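Local atomic coordinates of amino acid ABC transporter, periplasmic amino acid-binding protein (Brucella ovis, PDB entry 4Z9N), a protein that binds glutathione and probably delivers it, or amino acids, to an ABC transporter in the inner membrane. Residues 67-79 with 87-101. Numbering follows the deposited sequence. Where two conformers were deposited one is given.
Sequences PLNAKERFTALQS and RNTTWTISRDTSLGL. With NA (sodium ion), chain K; GSH (glutathione), chain U; EDO (1,2-ethanediol), chain V.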
loop_
_atom_site.group_PDB
_atom_site.type_symbol
_atom_site.label_atom_id
_atom_site.label_comp_id
_atom_site.label_asym_id
_atom_site.label_seq_id
_atom_site.Cartn_x
_atom_site.Cartn_y
_atom_site.Cartn_z
ATOM N N PRO D 67 -14.631 20.581 -9.839
ATOM C CA PRO D 67 -15.435 20.070 -8.723
ATOM C C PRO D 67 -16.403 18.991 -9.201
ATOM O O PRO D 67 -17.030 19.162 -10.245
ATOM C CB PRO D 67 -16.183 21.305 -8.222
ATOM C CG PRO D 67 -16.264 22.204 -9.425
ATOM C CD PRO D 67 -14.984 21.965 -10.200
ATOM N N LEU D 68 -16.489 17.899 -8.441
ATOM C CA LEU D 68 -17.278 16.721 -8.787
ATOM C C LEU D 68 -18.075 16.164 -7.597
ATOM O O LEU D 68 -17.514 15.899 -6.535
ATOM C CB LEU D 68 -16.361 15.627 -9.369
ATOM C CG LEU D 68 -15.484 15.984 -10.575
ATOM C CD1 LEU D 68 -14.342 15.006 -10.814
ATOM C CD2 LEU D 68 -16.385 16.026 -11.803
ATOM N N ASN D 69 -19.382 15.971 -7.773
ATOM C CA ASN D 69 -20.157 15.346 -6.704
ATOM C C ASN D 69 -19.926 13.837 -6.743
ATOM O O ASN D 69 -19.232 13.324 -7.633
ATOM C CB ASN D 69 -21.659 15.716 -6.789
ATOM C CG ASN D 69 -22.379 15.106 -7.982
ATOM O OD1 ASN D 69 -22.142 13.972 -8.362
ATOM N ND2 ASN D 69 -23.291 15.887 -8.577
ATOM N N ALA D 70 -20.492 13.127 -5.773
ATOM C CA ALA D 70 -20.154 11.724 -5.561
ATOM C C ALA D 70 -20.517 10.865 -6.770
ATOM O O ALA D 70 -19.917 9.809 -7.010
ATOM C CB ALA D 70 -20.856 11.208 -4.312
ATOM N N LYS D 71 -21.508 11.327 -7.526
ATOM C CA LYS D 71 -22.035 10.566 -8.652
ATOM C C LYS D 71 -21.346 10.821 -9.998
ATOM O O LYS D 71 -21.422 9.993 -10.896
ATOM C CB LYS D 71 -23.523 10.842 -8.790
ATOM C CG LYS D 71 -24.362 10.086 -7.788
ATOM C CD LYS D 71 -25.840 10.295 -8.063
ATOM C CE LYS D 71 -26.625 9.041 -7.717
ATOM N NZ LYS D 71 -28.041 9.152 -8.160
ATOM N N GLU D 72 -20.674 11.952 -10.153
ATOM C CA GLU D 72 -20.085 12.256 -11.450
ATOM C C GLU D 72 -18.566 12.069 -11.452
ATOM O O GLU D 72 -17.927 12.166 -12.495
ATOM C CB GLU D 72 -20.450 13.681 -11.866
ATOM C CG GLU D 72 -19.899 14.727 -10.940
ATOM C CD GLU D 72 -20.629 16.061 -11.045
ATOM O OE1 GLU D 72 -21.437 16.247 -11.977
ATOM O OE2 GLU D 72 -20.384 16.928 -10.187
ATOM N N ARG D 73 -17.988 11.783 -10.290
ATOM C CA ARG D 73 -16.525 11.773 -10.169
ATOM C C ARG D 73 -15.840 10.704 -11.033
ATOM O O ARG D 73 -14.792 10.962 -11.633
ATOM C CB ARG D 73 -16.113 11.596 -8.700
ATOM C CG ARG D 73 -16.754 10.375 -8.011
ATOM C CD ARG D 73 -16.376 10.264 -6.529
ATOM N NE ARG D 73 -17.362 9.441 -5.818
ATOM C CZ ARG D 73 -17.155 8.812 -4.662
ATOM N NH1 ARG D 73 -15.967 8.854 -4.059
ATOM N NH2 ARG D 73 -18.145 8.116 -4.115
ATOM N N PHE D 74 -16.407 9.501 -11.114
ATOM C CA PHE D 74 -15.707 8.458 -11.870
ATOM C C PHE D 74 -15.835 8.703 -13.386
ATOM O O PHE D 74 -14.883 8.477 -14.134
ATOM C CB PHE D 74 -16.221 7.066 -11.472
ATOM C CG PHE D 74 -16.030 6.766 -10.019
ATOM C CD1 PHE D 74 -14.752 6.671 -9.484
ATOM C CD2 PHE D 74 -17.132 6.664 -9.172
ATOM C CE1 PHE D 74 -14.555 6.422 -8.130
ATOM C CE2 PHE D 74 -16.964 6.415 -7.821
ATOM C CZ PHE D 74 -15.672 6.296 -7.287
ATOM N N THR D 75 -17.004 9.177 -13.815
ATOM C CA THR D 75 -17.255 9.450 -15.227
ATOM C C THR D 75 -16.271 10.499 -15.744
ATOM O O THR D 75 -15.717 10.365 -16.836
ATOM C CB THR D 75 -18.696 9.940 -15.462
ATOM O OG1 THR D 75 -19.617 8.976 -14.937
ATOM C CG2 THR D 75 -18.958 10.132 -16.948
ATOM N N ALA D 76 -16.051 11.527 -14.930
ATOM C CA ALA D 76 -15.148 12.622 -15.276
ATOM C C ALA D 76 -13.732 12.105 -15.522
ATOM O O ALA D 76 -13.035 12.600 -16.398
ATOM C CB ALA D 76 -15.136 13.681 -14.174
ATOM N N LEU D 77 -13.306 11.107 -14.751
ATOM C CA LEU D 77 -11.973 10.545 -14.941
ATOM C C LEU D 77 -11.955 9.589 -16.141
ATOM O O LEU D 77 -11.028 9.619 -16.953
ATOM C CB LEU D 77 -11.506 9.829 -13.671
ATOM C CG LEU D 77 -10.113 9.185 -13.657
ATOM C CD1 LEU D 77 -9.009 10.211 -13.922
ATOM C CD2 LEU D 77 -9.866 8.474 -12.327
ATOM N N GLN D 78 -12.987 8.755 -16.262
ATOM C CA GLN D 78 -13.055 7.795 -17.365
ATOM C C GLN D 78 -13.073 8.487 -18.714
ATOM O O GLN D 78 -12.521 7.982 -19.685
ATOM C CB GLN D 78 -14.300 6.911 -17.239
ATOM C CG GLN D 78 -14.288 5.959 -16.060
ATOM C CD GLN D 78 -15.651 5.300 -15.859
ATOM O OE1 GLN D 78 -15.748 4.111 -15.539
ATOM N NE2 GLN D 78 -16.707 6.068 -16.069
ATOM N N SER D 79 -13.714 9.647 -18.768
ATOM C CA SER D 79 -13.939 10.331 -20.034
ATOM C C SER D 79 -12.684 11.082 -20.470
ATOM O O SER D 79 -12.554 11.488 -21.626
ATOM C CB SER D 79 -15.111 11.302 -19.915
ATOM O OG SER D 79 -14.710 12.473 -19.210
ATOM N N ARG D 87 -9.988 12.941 -4.231
ATOM C CA ARG D 87 -11.256 13.450 -3.734
ATOM C C ARG D 87 -11.895 12.470 -2.761
ATOM O O ARG D 87 -12.976 11.953 -3.032
ATOM C CB ARG D 87 -12.195 13.738 -4.926
ATOM C CG ARG D 87 -13.574 14.325 -4.581
ATOM C CD ARG D 87 -14.632 13.755 -5.504
ATOM N NE ARG D 87 -16.002 14.048 -5.073
ATOM C CZ ARG D 87 -16.629 13.387 -4.099
ATOM N NH1 ARG D 87 -15.992 12.437 -3.422
ATOM N NH2 ARG D 87 -17.882 13.704 -3.781
ATOM N N ASN D 88 -11.226 12.239 -1.627
ATOM C CA ASN D 88 -11.766 11.421 -0.528
ATOM C C ASN D 88 -12.543 10.214 -1.053
ATOM O O ASN D 88 -13.633 9.911 -0.584
ATOM C CB ASN D 88 -12.652 12.279 0.449
ATOM C CG ASN D 88 -13.756 13.118 -0.252
ATOM O OD1 ASN D 88 -13.475 14.036 -1.037
ATOM N ND2 ASN D 88 -15.019 12.838 0.095
ATOM N N THR D 89 -11.936 9.528 -2.019
ATOM C CA THR D 89 -12.573 8.449 -2.763
ATOM C C THR D 89 -11.987 7.094 -2.371
ATOM O O THR D 89 -10.794 6.830 -2.548
ATOM C CB THR D 89 -12.422 8.670 -4.276
ATOM O OG1 THR D 89 -13.248 9.770 -4.707
ATOM C CG2 THR D 89 -12.767 7.412 -5.036
ATOM N N THR D 90 -12.837 6.232 -1.829
ATOM C CA THR D 90 -12.366 4.971 -1.265
ATOM C C THR D 90 -11.934 3.963 -2.339
ATOM O O THR D 90 -12.644 3.720 -3.309
ATOM C CB THR D 90 -13.460 4.356 -0.373
ATOM O OG1 THR D 90 -13.754 5.262 0.697
ATOM C CG2 THR D 90 -13.002 3.010 0.195
ATOM N N TRP D 91 -10.736 3.414 -2.171
ATOM C CA TRP D 91 -10.266 2.272 -2.963
ATOM C C TRP D 91 -11.019 1.010 -2.545
ATOM O O TRP D 91 -10.912 0.579 -1.394
ATOM C CB TRP D 91 -8.768 2.078 -2.739
ATOM C CG TRP D 91 -8.054 1.093 -3.636
ATOM C CD1 TRP D 91 -8.589 0.124 -4.457
ATOM C CD2 TRP D 91 -6.648 1.013 -3.781
ATOM N NE1 TRP D 91 -7.568 -0.542 -5.123
ATOM C CE2 TRP D 91 -6.369 -0.017 -4.702
ATOM C CE3 TRP D 91 -5.582 1.720 -3.212
ATOM C CZ2 TRP D 91 -5.072 -0.342 -5.071
ATOM C CZ3 TRP D 91 -4.301 1.390 -3.574
ATOM C CH2 TRP D 91 -4.053 0.377 -4.506
ATOM N N THR D 92 -11.780 0.429 -3.469
ATOM C CA THR D 92 -12.480 -0.836 -3.228
ATOM C C THR D 92 -12.237 -1.751 -4.402
ATOM O O THR D 92 -11.875 -1.286 -5.488
ATOM C CB THR D 92 -14.003 -0.655 -3.094
ATOM O OG1 THR D 92 -14.548 -0.335 -4.391
ATOM C CG2 THR D 92 -14.326 0.491 -2.113
ATOM N N ILE D 93 -12.485 -3.046 -4.231
ATOM C CA ILE D 93 -12.223 -3.939 -5.351
ATOM C C ILE D 93 -13.096 -3.610 -6.583
ATOM O O ILE D 93 -12.606 -3.655 -7.704
ATOM C CB ILE D 93 -12.376 -5.422 -4.942
ATOM C CG1 ILE D 93 -11.899 -6.336 -6.074
ATOM C CG2 ILE D 93 -13.823 -5.786 -4.556
ATOM C CD1 ILE D 93 -11.817 -7.800 -5.656
ATOM N N SER D 94 -14.363 -3.267 -6.375
ATOM C CA SER D 94 -15.254 -3.030 -7.506
ATOM C C SER D 94 -14.820 -1.787 -8.287
ATOM O O SER D 94 -14.943 -1.742 -9.512
ATOM C CB SER D 94 -16.710 -2.902 -7.044
ATOM O OG SER D 94 -16.890 -1.851 -6.107
ATOM N N ARG D 95 -14.287 -0.791 -7.590
ATOM C CA ARG D 95 -13.801 0.404 -8.276
ATOM C C ARG D 95 -12.473 0.117 -8.991
ATOM O O ARG D 95 -12.110 0.811 -9.941
ATOM C CB ARG D 95 -13.676 1.564 -7.291
ATOM C CG ARG D 95 -15.036 1.994 -6.767
ATOM C CD ARG D 95 -14.883 2.983 -5.613
ATOM N NE ARG D 95 -16.185 3.506 -5.205
ATOM C CZ ARG D 95 -16.341 4.411 -4.236
ATOM N NH1 ARG D 95 -15.278 4.867 -3.588
ATOM N NH2 ARG D 95 -17.549 4.857 -3.921
ATOM N N ASP D 96 -11.788 -0.943 -8.570
ATOM C CA ASP D 96 -10.488 -1.332 -9.136
ATOM C C ASP D 96 -10.673 -2.230 -10.368
ATOM O O ASP D 96 -9.840 -2.253 -11.281
ATOM C CB ASP D 96 -9.666 -2.060 -8.051
ATOM C CG ASP D 96 -8.150 -1.960 -8.244
ATOM O OD1 ASP D 96 -7.651 -1.311 -9.196
ATOM O OD2 ASP D 96 -7.443 -2.518 -7.366
ATOM N N THR D 97 -11.783 -2.961 -10.410
ATOM C CA THR D 97 -11.951 -3.992 -11.433
ATOM C C THR D 97 -12.986 -3.681 -12.504
ATOM O O THR D 97 -12.910 -4.214 -13.601
ATOM C CB THR D 97 -12.382 -5.326 -10.812
ATOM O OG1 THR D 97 -13.610 -5.138 -10.095
ATOM C CG2 THR D 97 -11.311 -5.825 -9.865
ATOM N N SER D 98 -13.972 -2.860 -12.168
ATOM C CA SER D 98 -15.123 -2.671 -13.048
ATOM C C SER D 98 -15.229 -1.300 -13.719
ATOM O O SER D 98 -16.153 -1.074 -14.506
ATOM C CB SER D 98 -16.417 -2.951 -12.267
ATOM O OG SER D 98 -16.712 -1.912 -11.338
ATOM N N LEU D 99 -14.295 -0.397 -13.453
ATOM C CA LEU D 99 -14.423 0.976 -13.957
ATOM C C LEU D 99 -13.307 1.399 -14.912
ATOM O O LEU D 99 -13.325 2.518 -15.423
ATOM C CB LEU D 99 -14.477 1.954 -12.777
ATOM C CG LEU D 99 -15.644 1.780 -11.806
ATOM C CD1 LEU D 99 -15.520 2.785 -10.668
ATOM C CD2 LEU D 99 -16.980 1.943 -12.533
ATOM N N GLY D 100 -12.348 0.510 -15.164
ATOM C CA GLY D 100 -11.202 0.863 -15.980
ATOM C C GLY D 100 -10.275 1.834 -15.261
ATOM O O GLY D 100 -9.576 2.639 -15.900
ATOM N N LEU D 101 -10.269 1.752 -13.936
ATOM C CA LEU D 101 -9.465 2.653 -13.110
ATOM C C LEU D 101 -8.433 1.899 -12.269
ATOM O O LEU D 101 -8.598 0.714 -11.963
ATOM C CB LEU D 101 -10.363 3.489 -12.193
ATOM C CG LEU D 101 -11.462 4.332 -12.863
ATOM C CD1 LEU D 101 -12.229 5.129 -11.813
ATOM C CD2 LEU D 101 -10.899 5.252 -13.962
HETATM NA NA NA K . -7.630 -1.641 -11.622
HETATM N N1 GSH U . -15.196 7.837 0.705
HETATM C CA1 GSH U . -16.596 7.589 0.353
HETATM C C1 GSH U . -16.649 7.075 -1.084
HETATM O O11 GSH U . -17.748 6.659 -1.545
HETATM O O12 GSH U . -15.616 7.073 -1.810
HETATM C CB1 GSH U . -17.447 8.867 0.437
HETATM C CG1 GSH U . -16.868 9.917 -0.531
HETATM C CD1 GSH U . -17.850 11.078 -0.639
HETATM O OE1 GSH U . -18.292 11.432 -1.689
HETATM N N2 GSH U . -18.228 11.758 0.576
HETATM C CA2 GSH U . -19.182 12.847 0.472
HETATM C C2 GSH U . -18.645 14.011 -0.374
HETATM O O2 GSH U . -17.492 14.178 -0.613
HETATM C CB2 GSH U . -19.663 13.273 1.863
HETATM S SG2 GSH U . -18.367 14.116 2.813
HETATM N N3 GSH U . -19.632 14.907 -0.936
HETATM C CA3 GSH U . -19.212 16.018 -1.747
HETATM C C3 GSH U . -19.998 15.984 -3.058
HETATM O O31 GSH U . -19.963 16.995 -3.808
HETATM O O32 GSH U . -20.659 14.954 -3.392
HETATM C C1 EDO V . -20.174 2.624 -4.012
HETATM O O1 EDO V . -20.155 3.876 -4.712
HETATM C C2 EDO V . -19.824 1.469 -4.944
HETATM O O2 EDO V . -18.593 1.715 -5.637
#
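Helix 73-78 and the loop leading to it run beside the chain from Arg-87 to Leu-101, the CA atoms of Arg-73 and Arg-87 lying 8.5 Å apart and those of Gln-78 and Gly-100 7.3 Å. At the ligand end, Arg-87 gives NE to Leu-68 O in a nearly straight bond (2.8 Å, 170°), while NH1 and NH2 both grip OE1 of glutathione. Arg-73 CD rests over one face of that guanidinium. The Arg-73 group is itself pinned in its plane: NE donates to Ala-70 O, and NH1 reaches Thr-89 OG1 at 2.9 Å. NH1 and NH2 then meet O12 and O11 of one glutathione carboxylate. Arg-95 clasps the same two oxygens with NH1 and NH2, its plane turned 76° from that of Arg-73. Phe-74 CZ lies over a face of each of these two guanidiniums, offset toward the rim. With CG opposite the carbonyl carbon (chi1 -60°), the ring is carried toward 87-101 and takes Leu-99 CD1 over one face, a CH-pi contact; Leu-101 CD1 approaches Phe-74 CD1 to 3.8 Å, and Leu-77 extends this apolar layer. Beyond it, Asp-96 and Leu-101 help bind a sodium ion, with Asp-102 and Gln-219 of the same chain and Asp-226 of the second subunit. Arg-73 and Arg-95 together probably stabilise the carboxylate charge; in this family 3 solute-binding protein, second-shell Ala-70 O and Thr-89 OG1 orient the first-shell Arg-73 that grips the ligand.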